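Local atomic coordinates of UDP-N-acetylglucosamine--peptide N-acetylglucosaminyltransferase stabilizing protein GtfB (Streptococcus gordonii, PDB entry 5E9T), a protein that binds the serine-rich repeat adhesin GspB and works with GtfA in a heterotetramer that attaches the first GlcNAc to it from UDP-GlcNAc. Residues T12-H16 with P38-I42; L272-F278 with D431-Y437; S351-D356 with N374-G379; V367-F371 with L384-Y389. One frame throughout, in Å; residues are numbered along the deposited sequence.

Overall arrangement
From the N terminus, the chain first closes the short loop of interaction 1. This joins helix 10-21 to strand 41-42, at one margin of the seven-stranded parallel sheet. Interaction 2 opens just after strand 269-270, the last strand of that sheet, and closes only at helix 434-442, a very long loop. Interactions 3 and 4 both fall within it, and their segments alternate along the chain, so they cross. Interaction 3 pairs strands 353-356 and 376-379. Interaction 4 packs the intervening helix 366-372 on the following loop. Tyr276 of interaction 2 meets Phe371 of interaction 4, while Asp14 of interaction 1 forms a salt bridge with Arg368.

Interaction 1 (T12-H16 with P38-I42); sequences TQDLH and PDDMI
Met41, modelled as selenomethionine, reaches out to two residues of helix 10-21, His16 and Gln13. The first kind of contact is apolar on aromatic. Met41 CE lies over one face of the imidazole, displaced toward its rim, in a CH-pi contact 4.2 Å from the His16 ring centroid. Met41 SE stands more squarely above the same ring but at a distance. The Met41 chain is extended beyond CG (chi2 -177°), which carries the methyl across the gap to the helix.

The second kind is polar on apolar. Gln13 turns its amide toward the loop, with OE1 3.5 Å from Pro38 CG. The Met41 methyl also borders this amide. The bend in the Gln13 chain (chi2 78°) brings the amide over. Gln13 OE1 is hydrogen-bonded to Tyr8 and NE2 to Asp17, so the amide has partners at both ends.

The third kind is polar. Asp40 approaches the imidazole edge with its carboxylate. The modelled approach of Asp40 OD2 to His16 NE2 is too short to be trusted, and no bond can be read from it. His16 ND1 is hydrogen-bonded to Gln3 on strand 2-5.

Around the contact, Ile42 pairs through its backbone with strand 28-30. His16 packs helix 10-21 on Thr28 near the edge of the parallel sheet, and Met41 touches the same residue.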
loop_
_atom_site.group_PDB
_atom_site.type_symbol
_atom_site.label_atom_id
_atom_site.label_comp_id
_atom_site.label_asym_id
_atom_site.label_seq_id
_atom_site.Cartn_x
_atom_site.Cartn_y
_atom_site.Cartn_z
ATOM N N THR B 12 -22.697 0.387 37.782
ATOM C CA THR B 12 -24.100 0.066 37.565
ATOM C C THR B 12 -24.417 -1.363 37.988
ATOM O O THR B 12 -25.559 -1.649 38.356
ATOM C CB THR B 12 -24.493 0.302 36.102
ATOM O OG1 THR B 12 -24.702 -0.953 35.440
ATOM C CG2 THR B 12 -23.420 1.076 35.384
ATOM N N GLN B 13 -23.428 -2.261 37.969
ATOM C CA GLN B 13 -23.665 -3.610 38.477
ATOM C C GLN B 13 -23.867 -3.594 39.986
ATOM O O GLN B 13 -24.803 -4.216 40.501
ATOM C CB GLN B 13 -22.509 -4.540 38.107
ATOM C CG GLN B 13 -22.729 -5.985 38.553
ATOM C CD GLN B 13 -23.675 -6.748 37.640
ATOM O OE1 GLN B 13 -23.550 -6.694 36.420
ATOM N NE2 GLN B 13 -24.631 -7.457 38.230
ATOM N N ASP B 14 -22.993 -2.891 40.711
ATOM C CA ASP B 14 -23.132 -2.795 42.162
ATOM C C ASP B 14 -24.483 -2.206 42.541
ATOM O O ASP B 14 -25.199 -2.754 43.388
ATOM C CB ASP B 14 -21.995 -1.956 42.747
ATOM C CG ASP B 14 -20.662 -2.676 42.719
ATOM O OD1 ASP B 14 -20.661 -3.926 42.736
ATOM O OD2 ASP B 14 -19.617 -1.994 42.687
ATOM N N LEU B 15 -24.844 -1.080 41.923
ATOM C CA LEU B 15 -26.176 -0.521 42.119
ATOM C C LEU B 15 -27.246 -1.557 41.808
ATOM O O LEU B 15 -28.186 -1.751 42.585
ATOM C CB LEU B 15 -26.347 0.723 41.245
ATOM C CG LEU B 15 -27.770 1.218 40.981
ATOM C CD1 LEU B 15 -28.512 1.439 42.281
ATOM C CD2 LEU B 15 -27.735 2.501 40.173
ATOM N N HIS B 16 -27.104 -2.251 40.680
ATOM C CA HIS B 16 -28.095 -3.249 40.297
ATOM C C HIS B 16 -28.110 -4.421 41.271
ATOM O O HIS B 16 -29.181 -4.881 41.686
ATOM C CB HIS B 16 -27.819 -3.738 38.879
ATOM C CG HIS B 16 -28.645 -4.917 38.482
ATOM N ND1 HIS B 16 -29.909 -4.794 37.949
ATOM C CD2 HIS B 16 -28.390 -6.245 38.548
ATOM C CE1 HIS B 16 -30.397 -5.996 37.699
ATOM N NE2 HIS B 16 -29.494 -6.893 38.053
ATOM N N PRO B 38 -24.808 -9.196 31.367
ATOM C CA PRO B 38 -25.375 -10.257 32.206
ATOM C C PRO B 38 -26.769 -10.634 31.717
ATOM O O PRO B 38 -27.551 -9.777 31.298
ATOM C CB PRO B 38 -25.416 -9.627 33.601
ATOM C CG PRO B 38 -24.374 -8.555 33.560
ATOM C CD PRO B 38 -24.409 -8.017 32.162
ATOM N N ASP B 39 -27.075 -11.936 31.762
ATOM C CA ASP B 39 -28.393 -12.406 31.342
ATOM C C ASP B 39 -29.504 -11.680 32.080
ATOM O O ASP B 39 -30.639 -11.628 31.594
ATOM C CB ASP B 39 -28.516 -13.912 31.569
ATOM C CG ASP B 39 -27.258 -14.659 31.188
ATOM O OD1 ASP B 39 -27.026 -14.855 29.975
ATOM O OD2 ASP B 39 -26.499 -15.045 32.104
ATOM N N ASP B 40 -29.180 -11.127 33.251
ATOM C CA ASP B 40 -30.079 -10.252 33.991
ATOM C C ASP B 40 -30.692 -9.174 33.105
ATOM O O ASP B 40 -31.880 -8.853 33.234
ATOM C CB ASP B 40 -29.295 -9.606 35.133
ATOM C CG ASP B 40 -30.072 -9.549 36.416
ATOM O OD1 ASP B 40 -30.972 -10.390 36.606
ATOM O OD2 ASP B 40 -29.768 -8.667 37.245
HETATM N N MSE B 41 -29.901 -8.607 32.200
HETATM C CA MSE B 41 -30.290 -7.372 31.531
HETATM C C MSE B 41 -30.551 -7.551 30.035
HETATM O O MSE B 41 -30.354 -8.633 29.482
HETATM C CB MSE B 41 -29.198 -6.321 31.759
HETATM C CG MSE B 41 -28.537 -6.461 33.130
HETATM SE SE MSE B 41 -27.196 -5.122 33.601
HETATM C CE MSE B 41 -26.426 -5.985 35.164
ATOM N N ILE B 42 -31.003 -6.473 29.393
ATOM C CA ILE B 42 -31.272 -6.436 27.960
ATOM C C ILE B 42 -30.941 -5.037 27.460
ATOM O O ILE B 42 -30.773 -4.098 28.243
ATOM C CB ILE B 42 -32.737 -6.787 27.613
ATOM C CG1 ILE B 42 -33.700 -5.969 28.471
ATOM C CG2 ILE B 42 -32.999 -8.283 27.748
ATOM C CD1 ILE B 42 -35.105 -5.956 27.932
#

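Interaction 2 (L272-F278 with D431-Y437)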
loop_
_atom_site.group_PDB
_atom_site.type_symbol
_atom_site.label_atom_id
_atom_site.label_comp_id
_atom_site.label_asym_id
_atom_site.label_seq_id
_atom_site.Cartn_x
_atom_site.Cartn_y
_atom_site.Cartn_z
ATOM N N LEU B 272 -27.180 7.002 50.303
ATOM C CA LEU B 272 -27.134 5.528 50.424
ATOM C C LEU B 272 -25.716 5.026 50.087
ATOM O O LEU B 272 -24.747 5.786 50.116
ATOM C CB LEU B 272 -28.269 4.956 49.557
ATOM C CG LEU B 272 -28.742 3.503 49.497
ATOM C CD1 LEU B 272 -27.756 2.619 48.979
ATOM C CD2 LEU B 272 -29.153 3.064 50.898
ATOM N N GLY B 273 -25.586 3.743 49.791
ATOM C CA GLY B 273 -24.311 3.087 49.592
ATOM C C GLY B 273 -24.554 1.862 48.740
ATOM O O GLY B 273 -25.539 1.790 48.011
ATOM N N TYR B 274 -23.618 0.918 48.757
ATOM C CA TYR B 274 -23.856 -0.360 48.094
ATOM C C TYR B 274 -23.703 -1.513 49.080
ATOM O O TYR B 274 -22.922 -1.436 50.035
ATOM C CB TYR B 274 -22.910 -0.560 46.899
ATOM C CG TYR B 274 -22.831 0.631 45.968
ATOM C CD1 TYR B 274 -23.744 0.803 44.934
ATOM C CD2 TYR B 274 -21.843 1.590 46.136
ATOM C CE1 TYR B 274 -23.668 1.900 44.089
ATOM C CE2 TYR B 274 -21.759 2.687 45.299
ATOM C CZ TYR B 274 -22.672 2.838 44.277
ATOM O OH TYR B 274 -22.592 3.930 43.441
ATOM N N HIS B 275 -24.443 -2.599 48.843
ATOM C CA HIS B 275 -24.292 -3.800 49.660
ATOM C C HIS B 275 -23.427 -4.763 48.864
ATOM O O HIS B 275 -23.899 -5.424 47.935
ATOM C CB HIS B 275 -25.636 -4.428 50.017
ATOM C CG HIS B 275 -25.513 -5.750 50.718
ATOM N ND1 HIS B 275 -25.109 -5.864 52.031
ATOM C CD2 HIS B 275 -25.733 -7.015 50.283
ATOM C CE1 HIS B 275 -25.090 -7.140 52.377
ATOM N NE2 HIS B 275 -25.464 -7.859 51.333
ATOM N N TYR B 276 -22.168 -4.870 49.264
ATOM C CA TYR B 276 -21.266 -5.812 48.635
ATOM C C TYR B 276 -21.527 -7.201 49.186
ATOM O O TYR B 276 -21.907 -7.370 50.349
ATOM C CB TYR B 276 -19.807 -5.426 48.881
ATOM C CG TYR B 276 -19.435 -4.044 48.404
ATOM C CD1 TYR B 276 -19.384 -2.977 49.288
ATOM C CD2 TYR B 276 -19.126 -3.807 47.073
ATOM C CE1 TYR B 276 -19.039 -1.712 48.861
ATOM C CE2 TYR B 276 -18.779 -2.545 46.636
ATOM C CZ TYR B 276 -18.738 -1.502 47.535
ATOM O OH TYR B 276 -18.395 -0.240 47.112
ATOM N N ASP B 277 -21.332 -8.199 48.342
ATOM C CA ASP B 277 -21.374 -9.583 48.786
ATOM C C ASP B 277 -19.921 -10.025 48.908
ATOM O O ASP B 277 -19.264 -10.325 47.908
ATOM C CB ASP B 277 -22.169 -10.432 47.800
ATOM C CG ASP B 277 -21.997 -11.916 48.028
ATOM O OD1 ASP B 277 -22.051 -12.350 49.199
ATOM O OD2 ASP B 277 -21.814 -12.648 47.033
ATOM N N PHE B 278 -19.432 -10.091 50.145
ATOM C CA PHE B 278 -18.056 -10.486 50.405
ATOM C C PHE B 278 -17.955 -12.006 50.415
ATOM O O PHE B 278 -18.917 -12.709 50.736
ATOM C CB PHE B 278 -17.557 -9.911 51.731
ATOM C CG PHE B 278 -17.530 -8.405 51.777
ATOM C CD1 PHE B 278 -18.654 -7.690 52.157
ATOM C CD2 PHE B 278 -16.375 -7.707 51.463
ATOM C CE1 PHE B 278 -18.631 -6.306 52.213
ATOM C CE2 PHE B 278 -16.345 -6.322 51.516
ATOM C CZ PHE B 278 -17.475 -5.622 51.892
ATOM N N ASP B 431 -19.891 0.730 51.974
ATOM C CA ASP B 431 -20.628 -0.485 52.270
ATOM C C ASP B 431 -21.774 -0.172 53.221
ATOM O O ASP B 431 -21.598 0.544 54.212
ATOM C CB ASP B 431 -19.700 -1.534 52.878
ATOM C CG ASP B 431 -20.373 -2.878 53.041
ATOM O OD1 ASP B 431 -21.425 -3.099 52.404
ATOM O OD2 ASP B 431 -19.848 -3.718 53.802
ATOM N N VAL B 432 -22.955 -0.692 52.903
ATOM C CA VAL B 432 -24.145 -0.514 53.732
ATOM C C VAL B 432 -24.889 -1.836 53.804
ATOM O O VAL B 432 -24.763 -2.689 52.915
ATOM C CB VAL B 432 -25.074 0.587 53.182
ATOM C CG1 VAL B 432 -24.359 1.935 53.140
ATOM C CG2 VAL B 432 -25.591 0.203 51.803
ATOM N N PRO B 433 -25.664 -2.043 54.866
ATOM C CA PRO B 433 -26.464 -3.268 54.954
ATOM C C PRO B 433 -27.632 -3.234 53.984
ATOM O O PRO B 433 -28.152 -2.170 53.636
ATOM C CB PRO B 433 -26.953 -3.277 56.409
ATOM C CG PRO B 433 -26.089 -2.282 57.124
ATOM C CD PRO B 433 -25.740 -1.252 56.105
ATOM N N VAL B 434 -28.038 -4.428 53.543
ATOM C CA VAL B 434 -29.190 -4.556 52.653
ATOM C C VAL B 434 -30.419 -3.905 53.270
ATOM O O VAL B 434 -31.271 -3.359 52.557
ATOM C CB VAL B 434 -29.435 -6.044 52.320
ATOM C CG1 VAL B 434 -29.490 -6.876 53.596
ATOM C CG2 VAL B 434 -30.707 -6.218 51.500
ATOM N N SER B 435 -30.523 -3.933 54.601
ATOM C CA SER B 435 -31.620 -3.252 55.279
ATOM C C SER B 435 -31.647 -1.769 54.936
ATOM O O SER B 435 -32.724 -1.192 54.737
ATOM C CB SER B 435 -31.498 -3.449 56.790
ATOM O OG SER B 435 -30.196 -3.111 57.240
ATOM N N LEU B 436 -30.470 -1.138 54.846
ATOM C CA LEU B 436 -30.422 0.301 54.612
ATOM C C LEU B 436 -31.085 0.678 53.296
ATOM O O LEU B 436 -31.589 1.792 53.162
ATOM C CB LEU B 436 -28.978 0.803 54.653
ATOM C CG LEU B 436 -28.784 2.324 54.655
ATOM C CD1 LEU B 436 -29.773 2.993 55.596
ATOM C CD2 LEU B 436 -27.360 2.687 55.047
ATOM N N TYR B 437 -31.101 -0.230 52.318
ATOM C CA TYR B 437 -31.931 -0.011 51.136
ATOM C C TYR B 437 -33.409 -0.044 51.499
ATOM O O TYR B 437 -34.161 0.883 51.175
ATOM C CB TYR B 437 -31.634 -1.062 50.065
ATOM C CG TYR B 437 -30.457 -0.742 49.181
ATOM C CD1 TYR B 437 -29.158 -0.863 49.654
ATOM C CD2 TYR B 437 -30.645 -0.313 47.871
ATOM C CE1 TYR B 437 -28.078 -0.584 48.844
ATOM C CE2 TYR B 437 -29.573 -0.016 47.057
ATOM C CZ TYR B 437 -28.293 -0.150 47.550
ATOM O OH TYR B 437 -27.215 0.153 46.749
#
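Leu272 wedges between Leu436 and Tyr437 at the start of helix 434-442, and this is the close part of the contact. Leu272 CD2 lies 3.8 Å from Leu436 CG. Leu272 CD1 sits over one face of the Tyr437 ring, although the model places it too close for the distance to be taken literally. The Tyr437 hydroxyl makes a weak hydrogen bond to Gly273 O. Beside it, Val432 CG2 packs on the backbone, 3.6 Å from Gly273 C. Val432 N donates to Tyr274 O at 3.0 Å. This bond, with the backbone pairing of Tyr274 and Asn430, makes a single bridge between Tyr274 and Asp431.

The looser, partly exposed side is formed by His275, Val434 and Asp431. With CG anti to the backbone N (chi1 173°), the His275 ring lies alongside residues 432-434. Val434 CB stands over its centre, 4.2 Å from the His275 ring centroid. His275 ND1 gives only a weak hydrogen bond to Val432 O. Asp431 turns its carboxylate to two ring edges. Its OD1 is 3.7 Å from Tyr276 CD1, and its OD2 faces the edge of Phe278. The Tyr276 ring itself is buried, edge-to-face with Phe371, and its hydroxyl bonds to Ala429 O.

No salt bridge links the two segments. Backbone carbonyls take the hydrogen bonds, and apolar groups fill the close side. The Asp431 carboxylate probably gains some stabilisation from the slightly positive ring edges.

Interaction 3 (S351-D356 with N374-G379)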
loop_
_atom_site.group_PDB
_atom_site.type_symbol
_atom_site.label_atom_id
_atom_site.label_comp_id
_atom_site.label_asym_id
_atom_site.label_seq_id
_atom_site.Cartn_x
_atom_site.Cartn_y
_atom_site.Cartn_z
ATOM N N SER B 351 -3.913 -15.425 51.169
ATOM C CA SER B 351 -3.360 -14.125 51.522
ATOM C C SER B 351 -4.475 -13.242 52.057
ATOM O O SER B 351 -5.560 -13.187 51.470
ATOM C CB SER B 351 -2.696 -13.457 50.319
ATOM O OG SER B 351 -2.032 -14.403 49.513
ATOM N N ASP B 352 -4.234 -12.606 53.202
ATOM C CA ASP B 352 -5.190 -11.677 53.789
ATOM C C ASP B 352 -4.843 -10.205 53.610
ATOM O O ASP B 352 -5.565 -9.352 54.135
ATOM C CB ASP B 352 -5.395 -12.013 55.261
ATOM C CG ASP B 352 -6.243 -13.240 55.428
ATOM O OD1 ASP B 352 -7.057 -13.502 54.514
ATOM O OD2 ASP B 352 -6.112 -13.939 56.447
ATOM N N ILE B 353 -3.759 -9.877 52.918
ATOM C CA ILE B 353 -3.507 -8.498 52.526
ATOM C C ILE B 353 -3.354 -8.459 51.015
ATOM O O ILE B 353 -3.063 -9.469 50.368
ATOM C CB ILE B 353 -2.259 -7.898 53.209
ATOM C CG1 ILE B 353 -1.010 -8.705 52.853
ATOM C CG2 ILE B 353 -2.448 -7.810 54.711
ATOM C CD1 ILE B 353 -0.230 -8.115 51.701
ATOM N N TYR B 354 -3.564 -7.274 50.449
ATOM C CA TYR B 354 -3.097 -6.975 49.101
ATOM C C TYR B 354 -2.409 -5.620 49.152
ATOM O O TYR B 354 -3.071 -4.590 49.310
ATOM C CB TYR B 354 -4.242 -6.978 48.083
ATOM C CG TYR B 354 -3.754 -6.810 46.657
ATOM C CD1 TYR B 354 -3.728 -7.879 45.779
ATOM C CD2 TYR B 354 -3.307 -5.586 46.194
ATOM C CE1 TYR B 354 -3.266 -7.727 44.477
ATOM C CE2 TYR B 354 -2.847 -5.428 44.905
ATOM C CZ TYR B 354 -2.828 -6.496 44.048
ATOM O OH TYR B 354 -2.368 -6.319 42.763
ATOM N N LEU B 355 -1.093 -5.611 48.967
ATOM C CA LEU B 355 -0.365 -4.357 48.856
ATOM C C LEU B 355 -0.448 -3.902 47.406
ATOM O O LEU B 355 -0.050 -4.646 46.505
ATOM C CB LEU B 355 1.089 -4.540 49.291
ATOM C CG LEU B 355 1.359 -5.047 50.705
ATOM C CD1 LEU B 355 2.639 -5.887 50.762
ATOM C CD2 LEU B 355 1.425 -3.881 51.687
ATOM N N ASP B 356 -0.938 -2.686 47.158
ATOM C CA ASP B 356 -1.021 -2.237 45.772
ATOM C C ASP B 356 0.255 -1.435 45.575
ATOM O O ASP B 356 0.300 -0.218 45.750
ATOM C CB ASP B 356 -2.284 -1.416 45.541
ATOM C CG ASP B 356 -2.685 -1.354 44.084
ATOM O OD1 ASP B 356 -2.226 -2.219 43.307
ATOM O OD2 ASP B 356 -3.472 -0.454 43.721
ATOM N N ASN B 374 -12.123 -9.666 51.201
ATOM C CA ASN B 374 -11.846 -9.070 52.508
ATOM C C ASN B 374 -10.358 -9.025 52.828
ATOM O O ASN B 374 -9.973 -8.991 54.000
ATOM C CB ASN B 374 -12.599 -9.799 53.629
ATOM C CG ASN B 374 -13.831 -9.047 54.091
ATOM O OD1 ASN B 374 -13.780 -7.843 54.345
ATOM N ND2 ASN B 374 -14.949 -9.756 54.204
ATOM N N LEU B 375 -9.511 -9.025 51.805
ATOM C CA LEU B 375 -8.109 -8.691 52.005
ATOM C C LEU B 375 -7.977 -7.198 52.270
ATOM O O LEU B 375 -8.610 -6.378 51.594
ATOM C CB LEU B 375 -7.279 -9.075 50.779
ATOM C CG LEU B 375 -6.871 -10.529 50.553
ATOM C CD1 LEU B 375 -8.067 -11.402 50.245
ATOM C CD2 LEU B 375 -5.855 -10.617 49.428
ATOM N N LEU B 376 -7.155 -6.840 53.258
ATOM C CA LEU B 376 -6.904 -5.431 53.532
ATOM C C LEU B 376 -5.904 -4.890 52.524
ATOM O O LEU B 376 -4.770 -5.377 52.438
ATOM C CB LEU B 376 -6.379 -5.198 54.943
ATOM C CG LEU B 376 -5.908 -3.744 55.004
ATOM C CD1 LEU B 376 -7.086 -2.753 54.915
ATOM C CD2 LEU B 376 -5.068 -3.471 56.239
ATOM N N ILE B 377 -6.312 -3.864 51.793
ATOM C CA ILE B 377 -5.509 -3.277 50.730
ATOM C C ILE B 377 -4.801 -2.029 51.241
ATOM O O ILE B 377 -5.419 -1.183 51.903
ATOM C CB ILE B 377 -6.400 -2.940 49.522
ATOM C CG1 ILE B 377 -7.362 -4.096 49.238
ATOM C CG2 ILE B 377 -5.540 -2.600 48.312
ATOM C CD1 ILE B 377 -8.485 -3.719 48.315
ATOM N N LEU B 378 -3.505 -1.906 50.923
ATOM C CA LEU B 378 -2.737 -0.678 51.121
ATOM C C LEU B 378 -1.810 -0.470 49.935
ATOM O O LEU B 378 -1.400 -1.427 49.277
ATOM C CB LEU B 378 -1.850 -0.685 52.375
ATOM C CG LEU B 378 -2.323 -1.389 53.632
ATOM C CD1 LEU B 378 -1.247 -1.459 54.730
ATOM C CD2 LEU B 378 -3.443 -0.616 54.016
ATOM N N GLY B 379 -1.419 0.781 49.717
ATOM C CA GLY B 379 -0.409 1.094 48.721
ATOM C C GLY B 379 0.042 2.528 48.883
ATOM O O GLY B 379 -0.313 3.207 49.850
#
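Tyr354 and Ile377 stand side by side on one face of a pair of parallel strands. Ile377 CG2 comes obliquely to the phenol ring, 4.3 Å from Tyr354 CD2. Tyr354 CG is anti to the backbone N (chi1 -174°), and the ring leads away from strand 376-379; its hydroxyl is hydrogen-bonded to Leu291 N. Leu375 points at the neighbouring strand, and its CD2 reaches Tyr354 CB at 4.2 Å. Ile353, Leu355, Leu376 and Leu378 project from the other face. Strands 353-356 and 376-379 form the two ends of a beta-alpha-beta unit, with helix 366-372 between them.

Four backbone hydrogen bonds join the strands. Leu376 N donates to Asp352 O at 3.1 Å, Tyr354 N to Leu376 O at 3.0 Å, and Leu378 N to Tyr354 O at 3.2 Å. Asp356 N completes the ladder on Leu378 O. The cohesion is therefore backbone bonding lined by buried apolar side chains, while the charge of Asp352 is met outside, by Arg280 and Arg285.

Interaction 4 (V367-F371 with L384-Y389)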
loop_
_atom_site.group_PDB
_atom_site.type_symbol
_atom_site.label_atom_id
_atom_site.label_comp_id
_atom_site.label_asym_id
_atom_site.label_seq_id
_atom_site.Cartn_x
_atom_site.Cartn_y
_atom_site.Cartn_z
ATOM N N VAL B 367 -7.518 -5.315 42.555
ATOM C CA VAL B 367 -7.928 -4.510 43.702
ATOM C C VAL B 367 -9.351 -4.866 44.115
ATOM O O VAL B 367 -9.650 -5.007 45.308
ATOM C CB VAL B 367 -7.784 -3.011 43.383
ATOM C CG1 VAL B 367 -8.351 -2.173 44.516
ATOM C CG2 VAL B 367 -6.324 -2.663 43.142
ATOM N N ARG B 368 -10.244 -5.037 43.138
ATOM C CA ARG B 368 -11.616 -5.436 43.442
ATOM C C ARG B 368 -11.659 -6.826 44.062
ATOM O O ARG B 368 -12.228 -7.017 45.143
ATOM C CB ARG B 368 -12.469 -5.393 42.173
ATOM C CG ARG B 368 -13.830 -6.083 42.294
ATOM C CD ARG B 368 -14.809 -5.268 43.126
ATOM N NE ARG B 368 -16.184 -5.750 43.039
ATOM C CZ ARG B 368 -17.256 -4.977 43.194
ATOM N NH1 ARG B 368 -17.110 -3.679 43.432
ATOM N NH2 ARG B 368 -18.473 -5.496 43.101
ATOM N N LYS B 369 -11.062 -7.812 43.385
ATOM C CA LYS B 369 -11.098 -9.184 43.879
ATOM C C LYS B 369 -10.544 -9.289 45.296
ATOM O O LYS B 369 -11.037 -10.091 46.098
ATOM C CB LYS B 369 -10.336 -10.102 42.921
ATOM C CG LYS B 369 -9.857 -11.399 43.544
ATOM C CD LYS B 369 -9.896 -12.555 42.565
ATOM C CE LYS B 369 -11.236 -13.268 42.624
ATOM N NZ LYS B 369 -11.203 -14.569 41.902
ATOM N N ALA B 370 -9.537 -8.478 45.629
ATOM C CA ALA B 370 -9.092 -8.391 47.016
ATOM C C ALA B 370 -10.222 -7.904 47.916
ATOM O O ALA B 370 -10.520 -8.519 48.947
ATOM C CB ALA B 370 -7.882 -7.466 47.121
ATOM N N PHE B 371 -10.870 -6.803 47.527
ATOM C CA PHE B 371 -11.955 -6.243 48.328
ATOM C C PHE B 371 -13.079 -7.253 48.528
ATOM O O PHE B 371 -13.628 -7.373 49.629
ATOM C CB PHE B 371 -12.481 -4.971 47.660
ATOM C CG PHE B 371 -13.594 -4.297 48.412
ATOM C CD1 PHE B 371 -14.919 -4.618 48.154
ATOM C CD2 PHE B 371 -13.318 -3.330 49.363
ATOM C CE1 PHE B 371 -15.944 -3.996 48.839
ATOM C CE2 PHE B 371 -14.340 -2.703 50.051
ATOM C CZ PHE B 371 -15.655 -3.038 49.788
ATOM N N LEU B 384 -2.685 1.243 41.307
ATOM C CA LEU B 384 -3.554 0.857 40.219
ATOM C C LEU B 384 -4.980 1.000 40.732
ATOM O O LEU B 384 -5.321 0.471 41.795
ATOM C CB LEU B 384 -3.214 -0.562 39.763
ATOM C CG LEU B 384 -1.805 -0.677 39.133
ATOM C CD1 LEU B 384 -0.633 -0.353 40.055
ATOM C CD2 LEU B 384 -1.575 -2.053 38.623
ATOM N N HIS B 385 -5.782 1.801 40.034
ATOM C CA HIS B 385 -7.174 2.031 40.419
ATOM C C HIS B 385 -7.849 0.666 40.391
ATOM O O HIS B 385 -7.459 -0.163 39.587
ATOM C CB HIS B 385 -7.846 3.028 39.468
ATOM C CG HIS B 385 -6.965 4.172 39.072
ATOM N ND1 HIS B 385 -6.749 5.265 39.884
ATOM C CD2 HIS B 385 -6.244 4.391 37.948
ATOM C CE1 HIS B 385 -5.933 6.108 39.276
ATOM N NE2 HIS B 385 -5.612 5.601 38.099
ATOM N N ASP B 386 -8.876 0.421 41.202
ATOM C CA ASP B 386 -9.713 1.445 41.805
ATOM C C ASP B 386 -9.192 2.076 43.086
ATOM O O ASP B 386 -8.634 1.408 43.956
ATOM C CB ASP B 386 -11.095 0.853 42.071
ATOM C CG ASP B 386 -11.656 0.129 40.865
ATOM O OD1 ASP B 386 -10.892 -0.610 40.210
ATOM O OD2 ASP B 386 -12.855 0.309 40.565
ATOM N N ARG B 387 -9.378 3.392 43.165
ATOM C CA ARG B 387 -9.317 4.114 44.425
ATOM C C ARG B 387 -10.569 3.911 45.257
ATOM O O ARG B 387 -10.586 4.310 46.426
ATOM C CB ARG B 387 -9.140 5.607 44.169
ATOM C CG ARG B 387 -8.347 5.915 42.929
ATOM C CD ARG B 387 -7.585 7.194 43.117
ATOM N NE ARG B 387 -6.329 7.168 42.386
ATOM C CZ ARG B 387 -5.204 7.692 42.849
ATOM N NH1 ARG B 387 -5.186 8.267 44.043
ATOM N NH2 ARG B 387 -4.094 7.631 42.127
ATOM N N HIS B 388 -11.618 3.330 44.666
ATOM C CA HIS B 388 -12.873 3.142 45.382
ATOM C C HIS B 388 -12.662 2.373 46.683
ATOM O O HIS B 388 -13.255 2.708 47.714
ATOM C CB HIS B 388 -13.886 2.401 44.497
ATOM C CG HIS B 388 -14.175 3.062 43.180
ATOM N ND1 HIS B 388 -13.577 2.669 42.002
ATOM C CD2 HIS B 388 -15.036 4.054 42.848
ATOM C CE1 HIS B 388 -14.035 3.405 41.006
ATOM N NE2 HIS B 388 -14.922 4.254 41.492
ATOM N N TYR B 389 -11.823 1.334 46.654
ATOM C CA TYR B 389 -11.782 0.334 47.717
ATOM C C TYR B 389 -10.659 0.521 48.727
ATOM O O TYR B 389 -10.526 -0.309 49.633
ATOM C CB TYR B 389 -11.671 -1.069 47.117
ATOM C CG TYR B 389 -12.668 -1.328 46.019
ATOM C CD1 TYR B 389 -12.424 -2.262 45.047
ATOM C CD2 TYR B 389 -13.860 -0.649 45.962
ATOM C CE1 TYR B 389 -13.330 -2.493 44.035
ATOM C CE2 TYR B 389 -14.769 -0.877 44.956
ATOM C CZ TYR B 389 -14.504 -1.803 43.995
ATOM O OH TYR B 389 -15.416 -2.037 42.991
#
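Leu384 meets Val367 through its backbone: Leu384 O lies 3.6 Å from Val367 CG2. Beyond His385 the chain turns through a cis peptide bond, and Asp386 O comes 3.6 Å from Val367 CG1. The two methyls of Val367 thus each face a carbonyl. Asp386 OD2 also accepts a weak hydrogen bond from His388 ND1 within the loop. Val367 belongs to helix 366-372, the helix of the beta-alpha-beta unit whose second strand, 376-379, leads into this loop.

Tyr389 then lays its side chain on the helix. Its ring forms an offset stack with Phe371, centroids 4.7 Å apart and planes at 29°. Tyr389 CB approaches Phe371 CD2 at 3.6 Å. The CE1 edge of the Tyr389 ring lies along CB and CD of Arg368, with Arg368 CB near the ring plane. The Tyr389 hydroxyl takes a hydrogen bond from Arg368 NH1 near the guanidinium plane, modelled so short that its exact length is doubtful. Arg368 also forms salt bridges with Asp14 on helix 10-21 and with Glu372.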